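Long-range contacts in LbaCas13a (C2c2) (Lachnospiraceae bacterium, PDB 5W1H), which binds a mature CRISPR RNA guide and acts as an RNA-targeting nuclease of the Cas13a family with a preference for cutting at adenosine: residues 326-331 with 435-440; 1308-1313 with 1321-1326. One frame throughout, in Å; residues are numbered along the deposited sequence.

How the interactions relate
Interactions 1 and 2 flank the same end of the guide RNA but are built differently. Interaction 1 is a buried, side-chain-driven meeting of two helices, with an aromatic cluster inside and lysines at its RNA side. Interaction 2 is a partly buried beta hairpin, held by backbone hydrogen bonds and extended by aliphatic lysine stems. They share no helix or strand: 326-331 and 435-440 come earlier in the chain, 1308-1313 and 1321-1326 much later. Their centres lie 19 Å apart and their nearest atoms about 7 Å, without touching. The RNA links them: interaction 1 faces phosphates of A2 and G3 of chain B, interaction 2 nucleotides A1 and A2 of chain B.

Interaction 1: residues 326-331 with 435-440; sequences DVWEDH and KIWKDL. With nucleotides of chain B.
W437 reaches from helix 429-458 toward helix 327-335 and is met by three side chains at once, a small example of how one large ring can join two widely spaced helices. The short axes stay 11.7 Å apart, at 144° to each other. With CG anti to the backbone N (chi1 170°), the indole extends outward and brings CD1 to 3.5 Å from H331 ND1. The two rings are inclined, neither stacked nor edge-to-face, and W437 NE1 lies over the imidazole face. W328 begins by pointing away, but its benzo ring swings back until CZ3 is 3.8 Å from W437 NE1. V327 CG2 sits over the rim of one W328 face and comes within 4.1 Å of W437 CZ2. R303 of helix 292-311 adds a cation-pi contact to W437.

K438 bends at its last torsion (chi4 76°) and donates NZ to H331 NE2 at 3.2 Å, from slightly outside the ring plane. E434 accepts at H331 ND1, so both imidazole nitrogens are engaged and the rotation of the ring is fixed. Next to this, K435 NZ grips OP2 of G3 of chain B at 2.7 Å. The result is an interhelical aromatic cluster backing a lysine-lined crRNA phosphate site.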
ATOM      1  N   ASP A 326       2.181 -21.180  33.661  1.00 35.20           N
ATOM      2  CA  ASP A 326       2.589 -20.876  32.293  1.00 39.72           C
ATOM      3  C   ASP A 326       1.517 -20.016  31.630  1.00 32.11           C
ATOM      4  O   ASP A 326       0.401 -20.486  31.387  1.00 32.17           O
ATOM      5  CB  ASP A 326       2.815 -22.175  31.523  1.00 38.65           C
ATOM      6  CG  ASP A 326       3.478 -21.956  30.174  1.00 36.38           C
ATOM      7  OD1 ASP A 326       2.884 -21.278  29.308  1.00 35.95           O
ATOM      8  OD2 ASP A 326       4.604 -22.462  29.981  1.00 45.53           O
ATOM      9  N   VAL A 327       1.854 -18.757  31.333  1.00 32.86           N
ATOM     10  CA  VAL A 327       0.864 -17.847  30.757  1.00 33.65           C
ATOM     11  C   VAL A 327       0.416 -18.322  29.382  1.00 30.36           C
ATOM     12  O   VAL A 327      -0.732 -18.094  28.982  1.00 30.85           O
ATOM     13  CB  VAL A 327       1.415 -16.405  30.697  1.00 29.61           C
ATOM     14  CG1 VAL A 327       1.722 -15.900  32.093  1.00 29.87           C
ATOM     15  CG2 VAL A 327       2.651 -16.331  29.807  1.00 32.12           C
ATOM     16  N   TRP A 328       1.300 -18.993  28.641  1.00 32.67           N
ATOM     17  CA  TRP A 328       0.952 -19.432  27.295  1.00 34.13           C
ATOM     18  C   TRP A 328       0.056 -20.662  27.314  1.00 32.32           C
ATOM     19  O   TRP A 328      -0.817 -20.800  26.450  1.00 31.41           O
ATOM     20  CB  TRP A 328       2.226 -19.701  26.493  1.00 32.51           C
ATOM     21  CG  TRP A 328       3.247 -18.619  26.658  1.00 32.63           C
ATOM     22  CD1 TRP A 328       4.381 -18.669  27.419  1.00 37.00           C
ATOM     23  CD2 TRP A 328       3.215 -17.310  26.072  1.00 31.31           C
ATOM     24  NE1 TRP A 328       5.062 -17.479  27.334  1.00 34.71           N
ATOM     25  CE2 TRP A 328       4.366 -16.627  26.515  1.00 34.42           C
ATOM     26  CE3 TRP A 328       2.327 -16.652  25.214  1.00 33.50           C
ATOM     27  CZ2 TRP A 328       4.654 -15.319  26.127  1.00 32.79           C
ATOM     28  CZ3 TRP A 328       2.616 -15.353  24.827  1.00 30.93           C
ATOM     29  CH2 TRP A 328       3.769 -14.701  25.285  1.00 29.86           C
ATOM     30  N   GLU A 329       0.245 -21.557  28.286  1.00 35.15           N
ATOM     31  CA  GLU A 329      -0.661 -22.692  28.417  1.00 33.64           C
ATOM     32  C   GLU A 329      -2.034 -22.244  28.905  1.00 32.04           C
ATOM     33  O   GLU A 329      -3.057 -22.787  28.474  1.00 35.11           O
ATOM     34  CB  GLU A 329      -0.065 -23.741  29.354  1.00 38.54           C
ATOM     35  CG  GLU A 329       1.085 -24.517  28.735  1.00 43.48           C
ATOM     36  CD  GLU A 329       0.753 -25.021  27.341  1.00 51.89           C
ATOM     37  OE1 GLU A 329       1.360 -24.527  26.364  1.00 58.37           O
ATOM     38  OE2 GLU A 329      -0.130 -25.898  27.221  1.00 51.01           O
ATOM     39  N   ASP A 330      -2.077 -21.256  29.804  1.00 28.84           N
ATOM     40  CA  ASP A 330      -3.360 -20.686  30.201  1.00 30.77           C
ATOM     41  C   ASP A 330      -4.043 -20.024  29.014  1.00 33.33           C
ATOM     42  O   ASP A 330      -5.256 -20.168  28.824  1.00 30.92           O
ATOM     43  CB  ASP A 330      -3.165 -19.680  31.336  1.00 30.82           C
ATOM     44  CG  ASP A 330      -4.479 -19.132  31.862  1.00 33.92           C
ATOM     45  OD1 ASP A 330      -5.260 -19.919  32.434  1.00 36.18           O
ATOM     46  OD2 ASP A 330      -4.732 -17.919  31.704  1.00 28.40           O
ATOM     47  N   HIS A 331      -3.269 -19.304  28.200  1.00 28.05           N
ATOM     48  CA  HIS A 331      -3.802 -18.688  26.991  1.00 31.88           C
ATOM     49  C   HIS A 331      -4.462 -19.723  26.087  1.00 35.02           C
ATOM     50  O   HIS A 331      -5.591 -19.527  25.618  1.00 29.58           O
ATOM     51  CB  HIS A 331      -2.674 -17.955  26.264  1.00 30.71           C
ATOM     52  CG  HIS A 331      -2.947 -17.686  24.818  1.00 35.15           C
ATOM     53  ND1 HIS A 331      -3.939 -16.828  24.395  1.00 30.64           N
ATOM     54  CD2 HIS A 331      -2.346 -18.150  23.698  1.00 38.25           C
ATOM     55  CE1 HIS A 331      -3.944 -16.783  23.074  1.00 36.69           C
ATOM     56  NE2 HIS A 331      -2.986 -17.576  22.626  1.00 39.31           N
ATOM     57  N   LYS A 435      -8.051 -12.721  22.471  1.00 24.32           N
ATOM     58  CA  LYS A 435      -7.828 -11.580  21.588  1.00 24.58           C
ATOM     59  C   LYS A 435      -7.256 -10.401  22.365  1.00 24.24           C
ATOM     60  O   LYS A 435      -6.363  -9.702  21.874  1.00 24.46           O
ATOM     61  CB  LYS A 435      -9.123 -11.178  20.884  1.00 25.13           C
ATOM     62  CG  LYS A 435      -9.484 -12.034  19.677  1.00 28.07           C
ATOM     63  CD  LYS A 435      -8.433 -11.937  18.581  1.00 29.75           C
ATOM     64  CE  LYS A 435      -8.861 -12.704  17.337  1.00 28.12           C
ATOM     65  NZ  LYS A 435      -7.763 -12.802  16.332  1.00 28.51           N
ATOM     66  N   ILE A 436      -7.746 -10.177  23.588  1.00 21.62           N
ATOM     67  CA  ILE A 436      -7.240  -9.073  24.401  1.00 22.55           C
ATOM     68  C   ILE A 436      -5.812  -9.354  24.857  1.00 22.18           C
ATOM     69  O   ILE A 436      -4.975  -8.444  24.922  1.00 22.31           O
ATOM     70  CB  ILE A 436      -8.184  -8.806  25.590  1.00 23.22           C
ATOM     71  CG1 ILE A 436      -9.173  -7.684  25.252  1.00 19.59           C
ATOM     72  CG2 ILE A 436      -7.401  -8.465  26.857  1.00 22.83           C
ATOM     73  CD1 ILE A 436     -10.076  -7.985  24.069  1.00 24.01           C
ATOM     74  N   TRP A 437      -5.511 -10.617  25.170  1.00 20.39           N
ATOM     75  CA  TRP A 437      -4.152 -10.997  25.550  1.00 24.25           C
ATOM     76  C   TRP A 437      -3.159 -10.671  24.438  1.00 23.54           C
ATOM     77  O   TRP A 437      -2.131 -10.024  24.674  1.00 23.95           O
ATOM     78  CB  TRP A 437      -4.122 -12.485  25.901  1.00 24.73           C
ATOM     79  CG  TRP A 437      -2.754 -13.071  26.090  1.00 26.97           C
ATOM     80  CD1 TRP A 437      -2.148 -14.004  25.299  1.00 29.86           C
ATOM     81  CD2 TRP A 437      -1.829 -12.777  27.143  1.00 24.89           C
ATOM     82  NE1 TRP A 437      -0.903 -14.308  25.793  1.00 28.30           N
ATOM     83  CE2 TRP A 437      -0.683 -13.569  26.925  1.00 28.30           C
ATOM     84  CE3 TRP A 437      -1.861 -11.928  28.253  1.00 26.46           C
ATOM     85  CZ2 TRP A 437       0.426 -13.531  27.771  1.00 29.22           C
ATOM     86  CZ3 TRP A 437      -0.757 -11.888  29.090  1.00 26.14           C
ATOM     87  CH2 TRP A 437       0.370 -12.685  28.844  1.00 28.59           C
ATOM     88  N   LYS A 438      -3.454 -11.106  23.211  1.00 20.79           N
ATOM     89  CA  LYS A 438      -2.594 -10.755  22.086  1.00 25.76           C
ATOM     90  C   LYS A 438      -2.613  -9.253  21.812  1.00 23.30           C
ATOM     91  O   LYS A 438      -1.615  -8.699  21.337  1.00 24.04           O
ATOM     92  CB  LYS A 438      -3.006 -11.541  20.841  1.00 24.31           C
ATOM     93  CG  LYS A 438      -2.622 -13.023  20.886  1.00 30.15           C
ATOM     94  CD  LYS A 438      -2.415 -13.565  19.480  1.00 34.93           C
ATOM     95  CE  LYS A 438      -1.788 -14.949  19.488  1.00 38.86           C
ATOM     96  NZ  LYS A 438      -2.774 -15.999  19.846  1.00 41.97           N
ATOM     97  N   ASP A 439      -3.732  -8.587  22.121  1.00 22.81           N
ATOM     98  CA  ASP A 439      -3.850  -7.138  21.954  1.00 24.77           C
ATOM     99  C   ASP A 439      -2.907  -6.390  22.897  1.00 23.54           C
ATOM    100  O   ASP A 439      -2.287  -5.393  22.505  1.00 21.41           O
ATOM    101  CB  ASP A 439      -5.311  -6.732  22.195  1.00 23.57           C
ATOM    102  CG  ASP A 439      -5.648  -5.324  21.715  1.00 25.31           C
ATOM    103  OD1 ASP A 439      -4.788  -4.632  21.135  1.00 24.00           O
ATOM    104  OD2 ASP A 439      -6.813  -4.914  21.922  1.00 25.18           O
ATOM    105  N   LEU A 440      -2.789  -6.857  24.144  1.00 20.26           N
ATOM    106  CA  LEU A 440      -1.859  -6.234  25.083  1.00 23.27           C
ATOM    107  C   LEU A 440      -0.416  -6.463  24.663  1.00 23.93           C
ATOM    108  O   LEU A 440       0.427  -5.565  24.784  1.00 21.23           O
ATOM    109  CB  LEU A 440      -2.085  -6.782  26.492  1.00 25.21           C
ATOM    110  CG  LEU A 440      -3.449  -6.546  27.129  1.00 24.55           C
ATOM    111  CD1 LEU A 440      -3.447  -7.066  28.553  1.00 26.34           C
ATOM    112  CD2 LEU A 440      -3.796  -5.072  27.099  1.00 24.72           C
TER
ATOM    113  P     G B   3      -8.644 -13.956  12.846  1.00 25.84           P
ATOM    114  OP1   G B   3      -8.288 -12.609  12.322  1.00 22.13           O
ATOM    115  OP2   G B   3      -8.835 -14.153  14.303  1.00 27.47           O
ATOM    116  O5'   G B   3      -9.992 -14.426  12.147  1.00 24.79           O
ATOM    117  C5'   G B   3     -10.117 -14.469  10.734  1.00 25.79           C
ATOM    118  C4'   G B   3     -11.429 -15.091  10.333  1.00 26.64           C
ATOM    119  O4'   G B   3     -11.425 -16.506  10.658  1.00 26.57           O
ATOM    120  C3'   G B   3     -12.664 -14.550  11.039  1.00 27.07           C
ATOM    121  O3'   G B   3     -13.142 -13.348  10.458  1.00 24.92           O
ATOM    122  C2'   G B   3     -13.646 -15.709  10.917  1.00 26.54           C
ATOM    123  O2'   G B   3     -14.204 -15.744   9.613  1.00 26.31           O
ATOM    124  C1'   G B   3     -12.713 -16.911  11.072  1.00 27.54           C
ATOM    125  N9    G B   3     -12.635 -17.367  12.474  1.00 27.45           N
ATOM    126  C8    G B   3     -11.745 -16.929  13.427  1.00 27.90           C
ATOM    127  N7    G B   3     -11.916 -17.495  14.591  1.00 30.69           N
ATOM    128  C5    G B   3     -12.983 -18.364  14.399  1.00 28.32           C
ATOM    129  C6    G B   3     -13.623 -19.248  15.309  1.00 30.04           C
ATOM    130  O6    G B   3     -13.364 -19.453  16.502  1.00 27.61           O
ATOM    131  N1    G B   3     -14.666 -19.941  14.707  1.00 30.69           N
ATOM    132  C2    G B   3     -15.050 -19.802  13.396  1.00 32.84           C
ATOM    133  N2    G B   3     -16.083 -20.564  13.009  1.00 31.04           N
ATOM    134  N3    G B   3     -14.466 -18.978  12.536  1.00 31.55           N
ATOM    135  C4    G B   3     -13.445 -18.293  13.100  1.00 30.01           C
ATOM    136  P     A B   2      -4.875 -16.884  16.441  1.00 31.82           P
ATOM    137  OP1   A B   2      -4.244 -15.546  16.566  1.00 30.02           O
ATOM    138  OP2   A B   2      -5.737 -17.404  17.530  1.00 33.00           O
ATOM    139  O5'   A B   2      -5.744 -16.903  15.108  1.00 27.15           O
ATOM    140  C5'   A B   2      -5.175 -16.533  13.859  1.00 26.38           C
ATOM    141  C4'   A B   2      -6.084 -16.903  12.716  1.00 26.18           C
ATOM    142  O4'   A B   2      -6.298 -18.337  12.707  1.00 28.37           O
ATOM    143  C3'   A B   2      -7.487 -16.318  12.770  1.00 25.57           C
ATOM    144  O3'   A B   2      -7.540 -14.986  12.290  1.00 25.73           O
ATOM    145  C2'   A B   2      -8.290 -17.306  11.934  1.00 23.13           C
ATOM    146  O2'   A B   2      -8.072 -17.084  10.548  1.00 23.80           O
ATOM    147  C1'   A B   2      -7.621 -18.626  12.310  1.00 24.31           C
ATOM    148  N9    A B   2      -8.301 -19.305  13.428  1.00 24.82           N
ATOM    149  C8    A B   2      -7.893 -19.372  14.738  1.00 29.03           C
ATOM    150  N7    A B   2      -8.702 -20.060  15.508  1.00 30.40           N
ATOM    151  C5    A B   2      -9.705 -20.477  14.643  1.00 30.09           C
ATOM    152  C6    A B   2     -10.865 -21.251  14.840  1.00 31.56           C
ATOM    153  N6    A B   2     -11.223 -21.759  16.023  1.00 32.69           N
ATOM    154  N1    A B   2     -11.651 -21.485  13.765  1.00 29.43           N
ATOM    155  C2    A B   2     -11.295 -20.973  12.579  1.00 30.48           C
ATOM    156  N3    A B   2     -10.232 -20.233  12.270  1.00 26.96           N
ATOM    157  C4    A B   2      -9.471 -20.018  13.357  1.00 27.02           C
TER

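Interaction 2: residues 1308-1313 with 1321-1326; sequences KMIGID and KEKECA. With nucleotides of chain B.
An antiparallel beta hairpin, formed by strands 1297-1310 and 1321-1330, carries this contact and brings K1323, with K1308 beside it, to the first nucleotide of the guide RNA. K1308 and K1323 form a hydrogen-bonded pair, with K1323 N to K1308 O at 2.8 Å. I1310 and K1321 form the next such pair, beginning with I1310 N to K1321 O at 2.7 Å. Between them M1309 and E1322 make the non-hydrogen-bonded pair, on the opposite face of the sheet from the lysines. There M1309 folds its side chain over, placing SD 3.8 Å from E1322 CG.

On the lysine face, K1308 takes the rotamer that puts CG between the backbone N and the carbonyl carbon (chi1 63°), and from there it runs out fully extended. Its stem packs on C1325, with CG 3.6 Å from CB of that cysteine. K1323 lies alongside, pointing the same way, while I1310 CG1 packs against its CB. The two ammonium groups do not touch: one water accepts from both, and E1238 and D1271 balance K1308 NZ with salt bridges. K1323 NZ is modelled 2.5 Å from O5' of A1 of chain B, a donation whose length is doubtfully short. E1324 CB sits over the adenine face, 3.4 Å from C5 of A1 of chain B, and the base of A2 of chain B lies on the other face. This is consistent with a seat for the 5' end of the mature crRNA.

Strand 1336-1344 also pairs with strand 1297-1310, extending the sheet. Helix 1262-1273 packs on K1308, I1310, C1325 and A1326, whereas helix 1239-1250, probably part of a HEPN nuclease domain, meets M1309 and I1312 near the hairpin turn.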
ATOM      1  N   LYS A1308      -0.071 -26.103   9.574  1.00 27.22           N
ATOM      2  CA  LYS A1308       1.255 -25.504   9.560  1.00 30.71           C
ATOM      3  C   LYS A1308       2.158 -26.296  10.491  1.00 30.00           C
ATOM      4  O   LYS A1308       1.694 -26.951  11.428  1.00 31.42           O
ATOM      5  CB  LYS A1308       1.225 -24.030   9.984  1.00 29.44           C
ATOM      6  CG  LYS A1308       0.758 -23.819  11.413  1.00 30.75           C
ATOM      7  CD  LYS A1308       0.827 -22.360  11.823  1.00 29.66           C
ATOM      8  CE  LYS A1308       0.350 -22.182  13.255  1.00 32.29           C
ATOM      9  NZ  LYS A1308       0.555 -20.793  13.741  1.00 29.52           N
ATOM     10  N   MET A1309       3.456 -26.223  10.229  1.00 31.86           N
ATOM     11  CA  MET A1309       4.448 -26.877  11.066  1.00 31.17           C
ATOM     12  C   MET A1309       4.993 -25.905  12.106  1.00 36.25           C
ATOM     13  O   MET A1309       5.097 -24.699  11.866  1.00 28.57           O
ATOM     14  CB  MET A1309       5.597 -27.436  10.222  1.00 32.38           C
ATOM     15  CG  MET A1309       5.160 -28.461   9.183  1.00 36.06           C
ATOM     16  SD  MET A1309       4.178 -29.789   9.906  1.00 43.29           S
ATOM     17  CE  MET A1309       5.379 -30.547  10.992  1.00 38.42           C
ATOM     18  N   ILE A1310       5.322 -26.448  13.276  1.00 31.86           N
ATOM     19  CA  ILE A1310       5.982 -25.717  14.352  1.00 34.26           C
ATOM     20  C   ILE A1310       7.379 -26.304  14.485  1.00 36.47           C
ATOM     21  O   ILE A1310       7.537 -27.451  14.919  1.00 38.11           O
ATOM     22  CB  ILE A1310       5.216 -25.825  15.679  1.00 36.79           C
ATOM     23  CG1 ILE A1310       3.712 -25.667  15.455  1.00 40.86           C
ATOM     24  CG2 ILE A1310       5.726 -24.795  16.677  1.00 37.30           C
ATOM     25  CD1 ILE A1310       3.303 -24.281  15.034  1.00 38.44           C
ATOM     26  N   GLY A1311       8.393 -25.530  14.116  1.00 32.00           N
ATOM     27  CA  GLY A1311       9.755 -26.016  14.100  1.00 37.38           C
ATOM     28  C   GLY A1311      10.140 -26.610  12.756  1.00 37.11           C
ATOM     29  O   GLY A1311       9.306 -26.892  11.894  1.00 33.60           O
ATOM     30  N   ILE A1312      11.446 -26.799  12.583  1.00 39.06           N
ATOM     31  CA  ILE A1312      12.026 -27.317  11.348  1.00 43.13           C
ATOM     32  C   ILE A1312      12.847 -28.553  11.684  1.00 46.80           C
ATOM     33  O   ILE A1312      13.637 -28.538  12.636  1.00 47.41           O
ATOM     34  CB  ILE A1312      12.901 -26.263  10.643  1.00 41.54           C
ATOM     35  CG1 ILE A1312      12.098 -24.992  10.369  1.00 40.23           C
ATOM     36  CG2 ILE A1312      13.470 -26.821   9.348  1.00 43.06           C
ATOM     37  CD1 ILE A1312      10.891 -25.223   9.500  1.00 39.37           C
ATOM     38  N   ASP A1313      12.668 -29.614  10.900  1.00 48.69           N
ATOM     39  CA  ASP A1313      13.427 -30.843  11.097  1.00 52.49           C
ATOM     40  C   ASP A1313      14.787 -30.736  10.419  1.00 54.10           C
ATOM     41  O   ASP A1313      14.881 -30.330   9.257  1.00 53.78           O
ATOM     42  CB  ASP A1313      12.658 -32.044  10.547  1.00 54.44           C
ATOM     43  CG  ASP A1313      11.430 -32.376  11.370  1.00 51.07           C
ATOM     44  OD1 ASP A1313      11.363 -31.940  12.537  1.00 52.14           O
ATOM     45  OD2 ASP A1313      10.537 -33.078  10.851  1.00 55.50           O
ATOM     46  N   LYS A1321       6.255 -30.356  14.808  1.00 41.83           N
ATOM     47  CA  LYS A1321       4.894 -30.824  15.008  1.00 39.13           C
ATOM     48  C   LYS A1321       3.942 -30.027  14.125  1.00 41.92           C
ATOM     49  O   LYS A1321       4.221 -28.882  13.756  1.00 39.88           O
ATOM     50  CB  LYS A1321       4.472 -30.700  16.475  1.00 39.39           C
ATOM     51  CG  LYS A1321       5.233 -31.615  17.424  1.00 47.97           C
ATOM     52  CD  LYS A1321       4.371 -32.005  18.617  1.00 48.28           C
ATOM     53  CE  LYS A1321       5.165 -32.797  19.643  1.00 55.87           C
ATOM     54  NZ  LYS A1321       6.264 -31.981  20.237  1.00 56.03           N
ATOM     55  N   GLU A1322       2.814 -30.643  13.786  1.00 38.80           N
ATOM     56  CA  GLU A1322       1.812 -30.014  12.939  1.00 39.40           C
ATOM     57  C   GLU A1322       0.707 -29.405  13.793  1.00 38.65           C
ATOM     58  O   GLU A1322       0.345 -29.936  14.845  1.00 38.53           O
ATOM     59  CB  GLU A1322       1.219 -31.022  11.953  1.00 38.56           C
ATOM     60  CG  GLU A1322       0.546 -30.376  10.751  1.00 41.60           C
ATOM     61  CD  GLU A1322       0.022 -31.391   9.757  1.00 48.72           C
ATOM     62  OE1 GLU A1322      -0.755 -32.280  10.165  1.00 52.50           O
ATOM     63  OE2 GLU A1322       0.392 -31.303   8.567  1.00 51.67           O
ATOM     64  N   LYS A1323       0.169 -28.280  13.322  1.00 33.78           N
ATOM     65  CA  LYS A1323      -0.835 -27.531  14.062  1.00 34.72           C
ATOM     66  C   LYS A1323      -1.836 -26.935  13.080  1.00 29.94           C
ATOM     67  O   LYS A1323      -1.572 -26.838  11.880  1.00 32.31           O
ATOM     68  CB  LYS A1323      -0.185 -26.425  14.904  1.00 34.40           C
ATOM     69  CG  LYS A1323      -1.076 -25.852  15.982  1.00 41.02           C
ATOM     70  CD  LYS A1323      -0.615 -24.470  16.390  1.00 41.61           C
ATOM     71  CE  LYS A1323      -1.472 -23.929  17.514  1.00 36.83           C
ATOM     72  NZ  LYS A1323      -0.775 -22.837  18.232  1.00 42.27           N
ATOM     73  N   GLU A1324      -2.993 -26.539  13.602  1.00 31.66           N
ATOM     74  CA  GLU A1324      -3.966 -25.829  12.786  1.00 31.00           C
ATOM     75  C   GLU A1324      -3.399 -24.480  12.347  1.00 31.18           C
ATOM     76  O   GLU A1324      -2.641 -23.831  13.073  1.00 28.35           O
ATOM     77  CB  GLU A1324      -5.272 -25.622  13.555  1.00 30.46           C
ATOM     78  CG  GLU A1324      -5.958 -26.908  14.028  1.00 40.01           C
ATOM     79  CD  GLU A1324      -5.483 -27.371  15.400  1.00 43.36           C
ATOM     80  OE1 GLU A1324      -4.384 -26.955  15.830  1.00 45.35           O
ATOM     81  OE2 GLU A1324      -6.214 -28.146  16.053  1.00 51.14           O
ATOM     82  N   CYS A1325      -3.771 -24.066  11.137  1.00 30.03           N
ATOM     83  CA  CYS A1325      -3.322 -22.805  10.565  1.00 31.29           C
ATOM     84  C   CYS A1325      -4.507 -22.115   9.905  1.00 28.79           C
ATOM     85  O   CYS A1325      -5.416 -22.772   9.391  1.00 26.35           O
ATOM     86  CB  CYS A1325      -2.201 -23.025   9.536  1.00 27.37           C
ATOM     87  SG  CYS A1325      -1.482 -21.519   8.810  1.00 31.57           S
ATOM     88  N   ALA A1326      -4.498 -20.784   9.934  1.00 26.31           N
ATOM     89  CA  ALA A1326      -5.495 -20.035   9.183  1.00 25.53           C
ATOM     90  C   ALA A1326      -5.362 -20.358   7.703  1.00 27.78           C
ATOM     91  O   ALA A1326      -4.252 -20.427   7.166  1.00 27.25           O
ATOM     92  CB  ALA A1326      -5.334 -18.533   9.417  1.00 24.74           C
TER
ATOM     93  O5'   A B   1      -2.200 -20.916  19.073  1.00 46.00           O
ATOM     94  C5'   A B   1      -3.229 -20.201  18.405  1.00 37.38           C
ATOM     95  C4'   A B   1      -2.996 -20.153  16.916  1.00 29.43           C
ATOM     96  O4'   A B   1      -3.126 -21.488  16.357  1.00 29.52           O
ATOM     97  C3'   A B   1      -3.992 -19.323  16.122  1.00 33.03           C
ATOM     98  O3'   A B   1      -3.702 -17.939  16.149  1.00 29.33           O
ATOM     99  C2'   A B   1      -3.911 -19.947  14.738  1.00 30.82           C
ATOM    100  O2'   A B   1      -2.720 -19.540  14.079  1.00 28.53           O
ATOM    101  C1'   A B   1      -3.765 -21.423  15.099  1.00 31.87           C
ATOM    102  N9    A B   1      -5.068 -22.104  15.218  1.00 30.40           N
ATOM    103  C8    A B   1      -5.596 -22.676  16.351  1.00 33.36           C
ATOM    104  N7    A B   1      -6.773 -23.227  16.173  1.00 31.50           N
ATOM    105  C5    A B   1      -7.041 -23.008  14.828  1.00 30.87           C
ATOM    106  C6    A B   1      -8.132 -23.357  14.011  1.00 31.14           C
ATOM    107  N6    A B   1      -9.206 -24.020  14.449  1.00 32.15           N
ATOM    108  N1    A B   1      -8.085 -22.994  12.710  1.00 30.24           N
ATOM    109  C2    A B   1      -7.011 -22.329  12.267  1.00 28.01           C
ATOM    110  N3    A B   1      -5.925 -21.946  12.935  1.00 28.51           N
ATOM    111  C4    A B   1      -5.998 -22.321  14.225  1.00 31.29           C
ATOM    112  P     A B   2      -4.875 -16.884  16.441  1.00 31.82           P
ATOM    113  OP1   A B   2      -4.244 -15.546  16.566  1.00 30.02           O
ATOM    114  OP2   A B   2      -5.737 -17.404  17.530  1.00 33.00           O
ATOM    115  O5'   A B   2      -5.744 -16.903  15.108  1.00 27.15           O
ATOM    116  C5'   A B   2      -5.175 -16.533  13.859  1.00 26.38           C
ATOM    117  C4'   A B   2      -6.084 -16.903  12.716  1.00 26.18           C
ATOM    118  O4'   A B   2      -6.298 -18.337  12.707  1.00 28.37           O
ATOM    119  C3'   A B   2      -7.487 -16.318  12.770  1.00 25.57           C
ATOM    120  O3'   A B   2      -7.540 -14.986  12.290  1.00 25.73           O
ATOM    121  C2'   A B   2      -8.290 -17.306  11.934  1.00 23.13           C
ATOM    122  O2'   A B   2      -8.072 -17.084  10.548  1.00 23.80           O
ATOM    123  C1'   A B   2      -7.621 -18.626  12.310  1.00 24.31           C
ATOM    124  N9    A B   2      -8.301 -19.305  13.428  1.00 24.82           N
ATOM    125  C8    A B   2      -7.893 -19.372  14.738  1.00 29.03           C
ATOM    126  N7    A B   2      -8.702 -20.060  15.508  1.00 30.40           N
ATOM    127  C5    A B   2      -9.705 -20.477  14.643  1.00 30.09           C
ATOM    128  C6    A B   2     -10.865 -21.251  14.840  1.00 31.56           C
ATOM    129  N6    A B   2     -11.223 -21.759  16.023  1.00 32.69           N
ATOM    130  N1    A B   2     -11.651 -21.485  13.765  1.00 29.43           N
ATOM    131  C2    A B   2     -11.295 -20.973  12.579  1.00 30.48           C
ATOM    132  N3    A B   2     -10.232 -20.233  12.270  1.00 26.96           N
ATOM    133  C4    A B   2      -9.471 -20.018  13.357  1.00 27.02           C
TER
HETATM  134  O   HOH W   1       0.508 -21.016  16.778  1.00 31.41           O